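Local coordinates for protein sorting nexin GRD19 (Saccharomyces cerevisiae, PDB 1OCS) that binds phosphatidylinositol 3-phosphate through its PX domain and acts in the machinery that retrieves late Golgi membrane proteins from the prevacuolar compartment, at residues P32-E37 with N67-H72; L36-H41 with Y60-R65; D84-R89 with P107-K112. All coordinates share one frame; numbering follows the deposited sequence.

Contact 1: residues P32-E37 with N67-H72; sequences PENFLE and NLPSFH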
loop_
_atom_site.group_PDB
_atom_site.type_symbol
_atom_site.label_atom_id
_atom_site.label_comp_id
_atom_site.label_asym_id
_atom_site.label_seq_id
_atom_site.Cartn_x
_atom_site.Cartn_y
_atom_site.Cartn_z
ATOM N N PRO A 32 14.231 -17.159 -13.491
ATOM C CA PRO A 32 14.930 -17.966 -12.486
ATOM C C PRO A 32 15.089 -17.361 -11.099
ATOM O O PRO A 32 15.374 -18.080 -10.145
ATOM C CB PRO A 32 16.274 -18.249 -13.150
ATOM C CG PRO A 32 16.521 -17.012 -13.920
ATOM C CD PRO A 32 15.167 -16.728 -14.547
ATOM N N GLU A 33 14.910 -16.052 -10.981
ATOM C CA GLU A 33 15.045 -15.390 -9.686
ATOM C C GLU A 33 13.758 -14.687 -9.273
ATOM O O GLU A 33 12.992 -14.229 -10.120
ATOM C CB GLU A 33 16.182 -14.366 -9.735
ATOM C CG GLU A 33 17.583 -14.979 -9.783
ATOM C CD GLU A 33 18.654 -13.945 -10.075
ATOM O OE1 GLU A 33 19.635 -13.859 -9.306
ATOM O OE2 GLU A 33 18.513 -13.218 -11.080
ATOM N N ASN A 34 13.524 -14.614 -7.967
ATOM C CA ASN A 34 12.347 -13.942 -7.434
ATOM C C ASN A 34 12.450 -12.457 -7.752
ATOM O O ASN A 34 13.550 -11.911 -7.871
ATOM C CB ASN A 34 12.273 -14.098 -5.913
ATOM C CG ASN A 34 11.867 -15.492 -5.482
ATOM O OD1 ASN A 34 12.123 -15.894 -4.349
ATOM N ND2 ASN A 34 11.217 -16.228 -6.373
ATOM N N PHE A 35 11.301 -11.810 -7.892
ATOM C CA PHE A 35 11.268 -10.383 -8.157
ATOM C C PHE A 35 9.908 -9.845 -7.757
ATOM O O PHE A 35 8.916 -10.579 -7.731
ATOM C CB PHE A 35 11.520 -10.089 -9.646
ATOM C CG PHE A 35 10.319 -10.328 -10.532
ATOM C CD1 PHE A 35 9.361 -9.332 -10.717
ATOM C CD2 PHE A 35 10.137 -11.554 -11.166
ATOM C CE1 PHE A 35 8.236 -9.558 -11.524
ATOM C CE2 PHE A 35 9.020 -11.789 -11.971
ATOM C CZ PHE A 35 8.068 -10.789 -12.149
ATOM N N LEU A 36 9.880 -8.565 -7.423
ATOM C CA LEU A 36 8.645 -7.886 -7.078
ATOM C C LEU A 36 8.820 -6.434 -7.484
ATOM O O LEU A 36 9.757 -5.760 -7.047
ATOM C CB LEU A 36 8.330 -7.987 -5.578
ATOM C CG LEU A 36 6.978 -7.349 -5.199
ATOM C CD1 LEU A 36 6.358 -8.066 -3.997
ATOM C CD2 LEU A 36 7.177 -5.861 -4.906
ATOM N N GLU A 37 7.931 -5.974 -8.352
ATOM C CA GLU A 37 7.937 -4.598 -8.819
ATOM C C GLU A 37 6.670 -3.987 -8.239
ATOM O O GLU A 37 5.617 -4.621 -8.240
ATOM C CB GLU A 37 7.857 -4.551 -10.350
ATOM C CG GLU A 37 8.955 -5.327 -11.059
ATOM C CD GLU A 37 8.573 -5.701 -12.479
ATOM O OE1 GLU A 37 9.354 -6.419 -13.133
ATOM O OE2 GLU A 37 7.489 -5.277 -12.939
ATOM N N ASN A 67 6.674 -12.801 -9.009
ATOM C CA ASN A 67 6.658 -14.241 -9.236
ATOM C C ASN A 67 6.928 -14.938 -7.893
ATOM O O ASN A 67 7.220 -16.134 -7.850
ATOM C CB ASN A 67 7.709 -14.650 -10.279
ATOM C CG ASN A 67 9.127 -14.494 -9.774
ATOM O OD1 ASN A 67 9.373 -13.828 -8.765
ATOM N ND2 ASN A 67 10.077 -15.098 -10.486
ATOM N N LEU A 68 6.831 -14.180 -6.797
ATOM C CA LEU A 68 7.050 -14.727 -5.450
ATOM C C LEU A 68 6.033 -15.825 -5.132
ATOM O O LEU A 68 4.834 -15.666 -5.374
ATOM C CB LEU A 68 6.958 -13.616 -4.399
ATOM C CG LEU A 68 8.131 -12.631 -4.347
ATOM C CD1 LEU A 68 7.779 -11.434 -3.463
ATOM C CD2 LEU A 68 9.368 -13.348 -3.817
ATOM N N PRO A 69 6.499 -16.955 -4.579
ATOM C CA PRO A 69 5.604 -18.066 -4.244
ATOM C C PRO A 69 4.484 -17.754 -3.253
ATOM O O PRO A 69 3.499 -18.488 -3.188
ATOM C CB PRO A 69 6.564 -19.142 -3.727
ATOM C CG PRO A 69 7.688 -18.349 -3.155
ATOM C CD PRO A 69 7.886 -17.269 -4.197
ATOM N N SER A 70 4.622 -16.677 -2.483
ATOM C CA SER A 70 3.580 -16.327 -1.517
ATOM C C SER A 70 2.394 -15.640 -2.187
ATOM O O SER A 70 1.318 -15.542 -1.598
ATOM C CB SER A 70 4.141 -15.421 -0.412
ATOM O OG SER A 70 4.723 -14.252 -0.956
ATOM N N PHE A 71 2.593 -15.162 -3.413
ATOM C CA PHE A 71 1.523 -14.489 -4.144
ATOM C C PHE A 71 0.751 -15.484 -5.006
ATOM O O PHE A 71 1.262 -16.552 -5.334
ATOM C CB PHE A 71 2.091 -13.356 -5.002
ATOM C CG PHE A 71 2.528 -12.157 -4.202
ATOM C CD1 PHE A 71 3.668 -12.212 -3.406
ATOM C CD2 PHE A 71 1.787 -10.979 -4.230
ATOM C CE1 PHE A 71 4.065 -11.110 -2.649
ATOM C CE2 PHE A 71 2.177 -9.871 -3.477
ATOM C CZ PHE A 71 3.317 -9.937 -2.686
ATOM N N HIS A 72 -0.475 -15.119 -5.379
ATOM C CA HIS A 72 -1.342 -16.004 -6.155
ATOM C C HIS A 72 -1.484 -15.664 -7.638
ATOM O O HIS A 72 -2.049 -16.444 -8.402
ATOM C CB HIS A 72 -2.725 -16.044 -5.502
ATOM C CG HIS A 72 -2.682 -16.311 -4.029
ATOM N ND1 HIS A 72 -2.537 -17.577 -3.505
ATOM C CD2 HIS A 72 -2.699 -15.466 -2.971
ATOM C CE1 HIS A 72 -2.466 -17.502 -2.188
ATOM N NE2 HIS A 72 -2.560 -16.231 -1.839
#
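Both Phe35 and Asn67 place CG between the backbone N and the carbonyl carbon, with chi1 of 78° and 69°, and this turns the ring and the amide toward each other across the contact. The site lies at one end of the three-stranded antiparallel sheet of the PX fold, where the run-in to strand 36-46 meets the type I beta turn Leu68 to Phe71 that follows strand 57-66. The Asn67 amide acts on the backbone of the incoming chain from both its ends. OD1 of Asn67 accepts from Phe35 N at 2.9 Å, the donor tilted from the carbonyl plane, while ND2 of Asn67 donates to Glu33 O at 3.1 Å and meets that oxygen from above its carbonyl plane. These two bonds fix the rotation of the amide, whose CG packs 3.4 Å from Phe35 CD2. Farther along the same ring, Asn67 N lies over one face, offset toward the rim, and makes a weak hydrogen bond to Phe35 O, an oxygen that also receives a hydrogen bond from Thr66 OG1.

On the other side of the incoming chain, Leu68 divides its two methyls: CD2 touches Asn34 CB, the two side chains crossing at about a right angle, and CD1 points to Leu36. Phe71 is buried against helix 149-156, with Val152 and Ile155 among its neighbours. Leu36 CD1 touches two partners, Leu68 CD1 at 3.7 Å and the ring atom Phe71 CZ at 3.8 Å.

Contact 2: residues L36-H41 with Y60-R65; sequences LEIEVH and YEIICR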
loop_
_atom_site.group_PDB
_atom_site.type_symbol
_atom_site.label_atom_id
_atom_site.label_comp_id
_atom_site.label_asym_id
_atom_site.label_seq_id
_atom_site.Cartn_x
_atom_site.Cartn_y
_atom_site.Cartn_z
ATOM N N LEU A 36 9.880 -8.565 -7.423
ATOM C CA LEU A 36 8.645 -7.886 -7.078
ATOM C C LEU A 36 8.820 -6.434 -7.484
ATOM O O LEU A 36 9.757 -5.760 -7.047
ATOM C CB LEU A 36 8.330 -7.987 -5.578
ATOM C CG LEU A 36 6.978 -7.349 -5.199
ATOM C CD1 LEU A 36 6.358 -8.066 -3.997
ATOM C CD2 LEU A 36 7.177 -5.861 -4.906
ATOM N N GLU A 37 7.931 -5.974 -8.352
ATOM C CA GLU A 37 7.937 -4.598 -8.819
ATOM C C GLU A 37 6.670 -3.987 -8.239
ATOM O O GLU A 37 5.617 -4.621 -8.240
ATOM C CB GLU A 37 7.857 -4.551 -10.350
ATOM C CG GLU A 37 8.955 -5.327 -11.059
ATOM C CD GLU A 37 8.573 -5.701 -12.479
ATOM O OE1 GLU A 37 9.354 -6.419 -13.133
ATOM O OE2 GLU A 37 7.489 -5.277 -12.939
ATOM N N ILE A 38 6.759 -2.769 -7.731
ATOM C CA ILE A 38 5.567 -2.143 -7.193
ATOM C C ILE A 38 5.664 -0.638 -7.252
ATOM O O ILE A 38 6.742 -0.051 -7.091
ATOM C CB ILE A 38 5.291 -2.591 -5.738
ATOM C CG1 ILE A 38 3.878 -2.164 -5.330
ATOM C CG2 ILE A 38 6.331 -2.002 -4.793
ATOM C CD1 ILE A 38 3.326 -2.942 -4.141
ATOM N N GLU A 39 4.519 -0.017 -7.501
ATOM C CA GLU A 39 4.443 1.424 -7.590
ATOM C C GLU A 39 3.081 1.907 -7.110
ATOM O O GLU A 39 2.070 1.225 -7.281
ATOM C CB GLU A 39 4.671 1.865 -9.040
ATOM C CG GLU A 39 4.514 3.361 -9.272
ATOM C CD GLU A 39 4.804 3.769 -10.711
ATOM O OE1 GLU A 39 4.684 4.977 -11.023
ATOM O OE2 GLU A 39 5.153 2.882 -11.523
ATOM N N VAL A 40 3.075 3.077 -6.485
ATOM C CA VAL A 40 1.848 3.699 -6.012
ATOM C C VAL A 40 1.746 4.965 -6.848
ATOM O O VAL A 40 2.665 5.778 -6.859
ATOM C CB VAL A 40 1.932 4.065 -4.515
ATOM C CG1 VAL A 40 0.626 4.731 -4.064
ATOM C CG2 VAL A 40 2.197 2.809 -3.690
ATOM N N HIS A 41 0.644 5.119 -7.566
ATOM C CA HIS A 41 0.470 6.282 -8.419
ATOM C C HIS A 41 -1.008 6.463 -8.746
ATOM O O HIS A 41 -1.876 5.922 -8.063
ATOM C CB HIS A 41 1.268 6.075 -9.711
ATOM C CG HIS A 41 0.662 5.064 -10.632
ATOM N ND1 HIS A 41 0.240 3.826 -10.198
ATOM C CD2 HIS A 41 0.368 5.120 -11.952
ATOM C CE1 HIS A 41 -0.293 3.164 -11.210
ATOM N NE2 HIS A 41 -0.227 3.928 -12.286
ATOM N N TYR A 60 -5.387 5.751 -3.982
ATOM C CA TYR A 60 -4.245 5.601 -4.863
ATOM C C TYR A 60 -4.186 4.206 -5.446
ATOM O O TYR A 60 -4.593 3.238 -4.806
ATOM C CB TYR A 60 -2.959 5.874 -4.078
ATOM C CG TYR A 60 -3.002 7.168 -3.295
ATOM C CD1 TYR A 60 -3.794 7.289 -2.150
ATOM C CD2 TYR A 60 -2.299 8.290 -3.731
ATOM C CE1 TYR A 60 -3.892 8.495 -1.463
ATOM C CE2 TYR A 60 -2.388 9.503 -3.050
ATOM C CZ TYR A 60 -3.188 9.599 -1.921
ATOM O OH TYR A 60 -3.307 10.802 -1.270
ATOM N N GLU A 61 -3.675 4.106 -6.663
ATOM C CA GLU A 61 -3.556 2.810 -7.300
ATOM C C GLU A 61 -2.207 2.170 -6.987
ATOM O O GLU A 61 -1.165 2.828 -7.013
ATOM C CB GLU A 61 -3.710 2.936 -8.818
ATOM C CG GLU A 61 -3.498 1.624 -9.557
ATOM C CD GLU A 61 -3.621 1.775 -11.061
ATOM O OE1 GLU A 61 -4.718 2.129 -11.531
ATOM O OE2 GLU A 61 -2.624 1.542 -11.769
ATOM N N ILE A 62 -2.244 0.886 -6.659
ATOM C CA ILE A 62 -1.029 0.140 -6.405
ATOM C C ILE A 62 -0.948 -0.876 -7.540
ATOM O O ILE A 62 -1.888 -1.639 -7.771
ATOM C CB ILE A 62 -1.069 -0.632 -5.069
ATOM C CG1 ILE A 62 -1.234 0.338 -3.893
ATOM C CG2 ILE A 62 0.232 -1.423 -4.897
ATOM C CD1 ILE A 62 -1.230 -0.347 -2.536
ATOM N N ILE A 63 0.151 -0.856 -8.281
ATOM C CA ILE A 63 0.336 -1.811 -9.361
ATOM C C ILE A 63 1.561 -2.629 -8.987
ATOM O O ILE A 63 2.621 -2.077 -8.677
ATOM C CB ILE A 63 0.534 -1.113 -10.732
ATOM C CG1 ILE A 63 0.837 -2.169 -11.799
ATOM C CG2 ILE A 63 1.624 -0.061 -10.646
ATOM C CD1 ILE A 63 1.159 -1.596 -13.168
ATOM N N CYS A 64 1.404 -3.948 -9.002
ATOM C CA CYS A 64 2.473 -4.856 -8.622
ATOM C C CYS A 64 2.605 -6.039 -9.577
ATOM O O CYS A 64 1.607 -6.571 -10.065
ATOM C CB CYS A 64 2.202 -5.368 -7.197
ATOM S SG CYS A 64 3.381 -6.583 -6.528
ATOM N N ARG A 65 3.846 -6.427 -9.853
ATOM C CA ARG A 65 4.147 -7.582 -10.701
ATOM C C ARG A 65 5.122 -8.412 -9.896
ATOM O O ARG A 65 6.083 -7.878 -9.350
ATOM C CB ARG A 65 4.832 -7.179 -12.005
ATOM C CG ARG A 65 3.905 -6.824 -13.139
ATOM C CD ARG A 65 4.503 -7.331 -14.457
ATOM N NE ARG A 65 5.929 -7.022 -14.552
ATOM C CZ ARG A 65 6.703 -7.362 -15.577
ATOM N NH1 ARG A 65 7.994 -7.040 -15.573
ATOM N NH2 ARG A 65 6.186 -8.020 -16.608
#
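Ile38 and Val40 interlock with Ile62 and Cys64 on the buried face of an antiparallel beta ladder, whereas Glu37, Glu39 and His41 line the more open face with Glu61, Ile63 and Arg65. The two strands belong to the first hairpin of the PX-domain sheet and run 171° apart, their axes 4.7 Å from each other. Glu37-Arg65, Glu39-Ile63 and His41-Glu61 are hydrogen-bonded pairs, each joined by two backbone bonds; Ile38-Cys64 and Val40-Ile62 are the non-hydrogen-bonded pairs between them.

Packing is tightest on the apolar face. Ile38 carries CG1 anti to its own N (chi1 -167°), which sends CD1 diagonally over to Ile62 CG2 at 3.5 Å and also onto Cys64 CB. Val40 CG1 reaches Tyr60 CB at 3.8 Å, and Cys64 SG lies 3.9 Å from Leu36 CG.

The opposite face is looser and largely polar, and Glu39 is exposed there. Across this face runs a side-on salt bridge with two hydrogen bonds, in which Arg65 presents its NE side to Glu37: NE meets OE2 of Glu37 at 2.8 Å, within the guanidinium plane, and NH1 donates to the syn lone pair of Glu37 OE1 at 2.9 Å. The Arg65 chain bends at chi2 and chi3 to bring the group alongside the glutamate, the carboxylate and guanidinium planes 40° apart. Farther along this face, Glu39 CB lies 3.9 Å from Ile63 CG2.

Met135 of helix 121-139 and Ile155 of helix 149-156 cover the apolar face; strand 75-81 pairs with the other edge of 60-65, making it the middle strand, and Tyr60 touches Arg127 of the phosphoinositide site.

Contact 3: residues D84-R89 with P107-K112; sequences DFEFFR and PHLPGK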
loop_
_atom_site.group_PDB
_atom_site.type_symbol
_atom_site.label_atom_id
_atom_site.label_comp_id
_atom_site.label_asym_id
_atom_site.label_seq_id
_atom_site.Cartn_x
_atom_site.Cartn_y
_atom_site.Cartn_z
ATOM N N ASP A 84 -6.219 3.021 4.322
ATOM C CA ASP A 84 -5.974 1.596 4.120
ATOM C C ASP A 84 -4.499 1.302 4.405
ATOM O O ASP A 84 -4.167 0.256 4.961
ATOM C CB ASP A 84 -6.323 1.163 2.688
ATOM C CG ASP A 84 -7.823 1.174 2.419
ATOM O OD1 ASP A 84 -8.603 0.762 3.306
ATOM O OD2 ASP A 84 -8.221 1.584 1.314
ATOM N N PHE A 85 -3.620 2.221 4.009
ATOM C CA PHE A 85 -2.189 2.067 4.257
ATOM C C PHE A 85 -1.944 2.100 5.768
ATOM O O PHE A 85 -1.113 1.349 6.293
ATOM C CB PHE A 85 -1.397 3.204 3.591
ATOM C CG PHE A 85 -1.179 3.018 2.110
ATOM C CD1 PHE A 85 -0.030 2.388 1.637
ATOM C CD2 PHE A 85 -2.109 3.492 1.190
ATOM C CE1 PHE A 85 0.194 2.234 0.264
ATOM C CE2 PHE A 85 -1.893 3.342 -0.188
ATOM C CZ PHE A 85 -0.740 2.712 -0.648
ATOM N N GLU A 86 -2.664 2.977 6.465
ATOM C CA GLU A 86 -2.514 3.086 7.913
ATOM C C GLU A 86 -2.936 1.789 8.588
ATOM O O GLU A 86 -2.281 1.319 9.518
ATOM C CB GLU A 86 -3.358 4.240 8.464
ATOM C CG GLU A 86 -2.796 5.620 8.167
ATOM C CD GLU A 86 -3.676 6.733 8.722
ATOM O OE1 GLU A 86 -4.867 6.813 8.343
ATOM O OE2 GLU A 86 -3.172 7.526 9.540
ATOM N N PHE A 87 -4.044 1.224 8.129
ATOM C CA PHE A 87 -4.531 -0.025 8.688
ATOM C C PHE A 87 -3.539 -1.137 8.357
ATOM O O PHE A 87 -3.243 -1.984 9.194
ATOM C CB PHE A 87 -5.905 -0.369 8.111
ATOM C CG PHE A 87 -6.526 -1.586 8.727
ATOM C CD1 PHE A 87 -6.798 -1.626 10.090
ATOM C CD2 PHE A 87 -6.831 -2.697 7.949
ATOM C CE1 PHE A 87 -7.366 -2.760 10.669
ATOM C CE2 PHE A 87 -7.400 -3.836 8.521
ATOM C CZ PHE A 87 -7.666 -3.866 9.882
ATOM N N PHE A 88 -3.020 -1.122 7.132
ATOM C CA PHE A 88 -2.052 -2.125 6.690
ATOM C C PHE A 88 -0.794 -2.102 7.560
ATOM O O PHE A 88 -0.292 -3.156 7.955
ATOM C CB PHE A 88 -1.682 -1.885 5.218
ATOM C CG PHE A 88 -0.501 -2.692 4.739
ATOM C CD1 PHE A 88 -0.515 -4.082 4.791
ATOM C CD2 PHE A 88 0.621 -2.055 4.217
ATOM C CE1 PHE A 88 0.571 -4.830 4.328
ATOM C CE2 PHE A 88 1.712 -2.791 3.751
ATOM C CZ PHE A 88 1.683 -4.184 3.808
ATOM N N ARG A 89 -0.285 -0.908 7.862
ATOM C CA ARG A 89 0.917 -0.800 8.687
ATOM C C ARG A 89 0.678 -1.434 10.057
ATOM O O ARG A 89 1.526 -2.164 10.561
ATOM C CB ARG A 89 1.346 0.662 8.857
ATOM C CG ARG A 89 2.690 0.838 9.581
ATOM C CD ARG A 89 3.147 2.305 9.593
ATOM N NE ARG A 89 4.515 2.462 10.089
ATOM C CZ ARG A 89 4.856 2.495 11.376
ATOM N NH1 ARG A 89 3.928 2.390 12.322
ATOM N NH2 ARG A 89 6.133 2.622 11.720
ATOM N N PRO A 107 9.121 1.304 8.644
ATOM C CA PRO A 107 9.221 2.766 8.580
ATOM C C PRO A 107 7.889 3.458 8.835
ATOM O O PRO A 107 6.825 2.878 8.609
ATOM C CB PRO A 107 9.698 3.026 7.149
ATOM C CG PRO A 107 10.418 1.780 6.786
ATOM C CD PRO A 107 9.554 0.696 7.376
ATOM N N HIS A 108 7.961 4.703 9.293
ATOM C CA HIS A 108 6.770 5.514 9.528
ATOM C C HIS A 108 6.084 5.705 8.180
ATOM O O HIS A 108 6.756 5.774 7.150
ATOM C CB HIS A 108 7.155 6.910 10.038
ATOM C CG HIS A 108 7.559 6.956 11.478
ATOM N ND1 HIS A 108 8.172 8.057 12.039
ATOM C CD2 HIS A 108 7.399 6.065 12.483
ATOM C CE1 HIS A 108 8.371 7.841 13.326
ATOM N NE2 HIS A 108 7.911 6.640 13.622
ATOM N N LEU A 109 4.755 5.796 8.183
ATOM C CA LEU A 109 4.020 6.046 6.948
ATOM C C LEU A 109 4.215 7.536 6.704
ATOM O O LEU A 109 4.042 8.333 7.616
ATOM C CB LEU A 109 2.524 5.791 7.127
ATOM C CG LEU A 109 1.795 4.690 6.357
ATOM C CD1 LEU A 109 0.304 5.019 6.407
ATOM C CD2 LEU A 109 2.262 4.596 4.907
ATOM N N PRO A 110 4.585 7.931 5.481
ATOM C CA PRO A 110 4.781 9.358 5.206
ATOM C C PRO A 110 3.441 10.072 5.078
ATOM O O PRO A 110 2.400 9.430 4.974
ATOM C CB PRO A 110 5.542 9.361 3.877
ATOM C CG PRO A 110 6.168 7.985 3.813
ATOM C CD PRO A 110 5.080 7.113 4.362
ATOM N N GLY A 111 3.480 11.401 5.091
ATOM C CA GLY A 111 2.276 12.201 4.935
ATOM C C GLY A 111 1.147 12.028 5.933
ATOM O O GLY A 111 -0.004 12.307 5.605
ATOM N N LYS A 112 1.458 11.569 7.141
ATOM C CA LYS A 112 0.434 11.393 8.165
ATOM C C LYS A 112 -0.052 12.757 8.633
ATOM O O LYS A 112 -1.245 13.063 8.567
ATOM C CB LYS A 112 0.995 10.612 9.362
ATOM C CG LYS A 112 1.094 9.106 9.149
ATOM C CD LYS A 112 1.809 8.410 10.307
ATOM C CE LYS A 112 3.285 8.784 10.364
ATOM N NZ LYS A 112 3.965 8.187 11.540
#
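The Arg89 guanidinium turns its edge to Pro107 O, which lies in the guanidinium plane, and the His108 ring in turn receives Arg89 NH2 at its own edge, 3.7 Å from CD2. This is where helix 82-89 of the PX domain faces the loop between helices 93-98 and 121-139, which carries the PxxP sequence (Pro107 to Pro110) of PX domains and the phosphoinositide-binding Lys112.

Arg89 NE supplies the main bond, 2.8 Å to Pro107 O with an N-H...acceptor angle of 163°, although the donor sits 34° off the carbonyl plane. NH2 of Arg89 adds a weak second bond to the same oxygen. With CG anti to the backbone N (chi1 -173°) and the chain straight as far as NE, the arginine spans the gap from helix to loop. Trp134 NE1 also donates to Pro107 O, which therefore ties the loop to helix 121-139 as well.

One turn back along the helix, Phe85 and Glu86 receive the buried Leu109 from the loop, backed by Leu131 and Trp134 of helix 121-139. Leu109 CD1 lies 3.8 Å from Phe85 CB, with CD2 slightly farther, while the Phe85 ring turns inward to meet Phe154 edge-to-face. The Glu86 side chain crosses that of Leu109 at about a right angle, and Leu109 CD1 touches both Glu86 CG and Glu86 N at 3.6 Å.

From the N terminus, the chain enters through 32-37 and continues directly into strand 36-46, so contacts 1 and 2 overlap at Leu36 and Glu37. Contact 2 closes the first hairpin, and contact 1 closes the slightly longer loop around it, reaching the turn just past strand 57-66; the smaller loop nests in the larger. Contact 3 opens only after both have closed, in series, joining helix 82-89 to the loop before helix 121-139 on the other side of the chain's centre. Contacts 1 and 3 do not touch, but Phe85 CZ of contact 3 packs on Ile62 CD1 of contact 2, linking the sheet to the helical part.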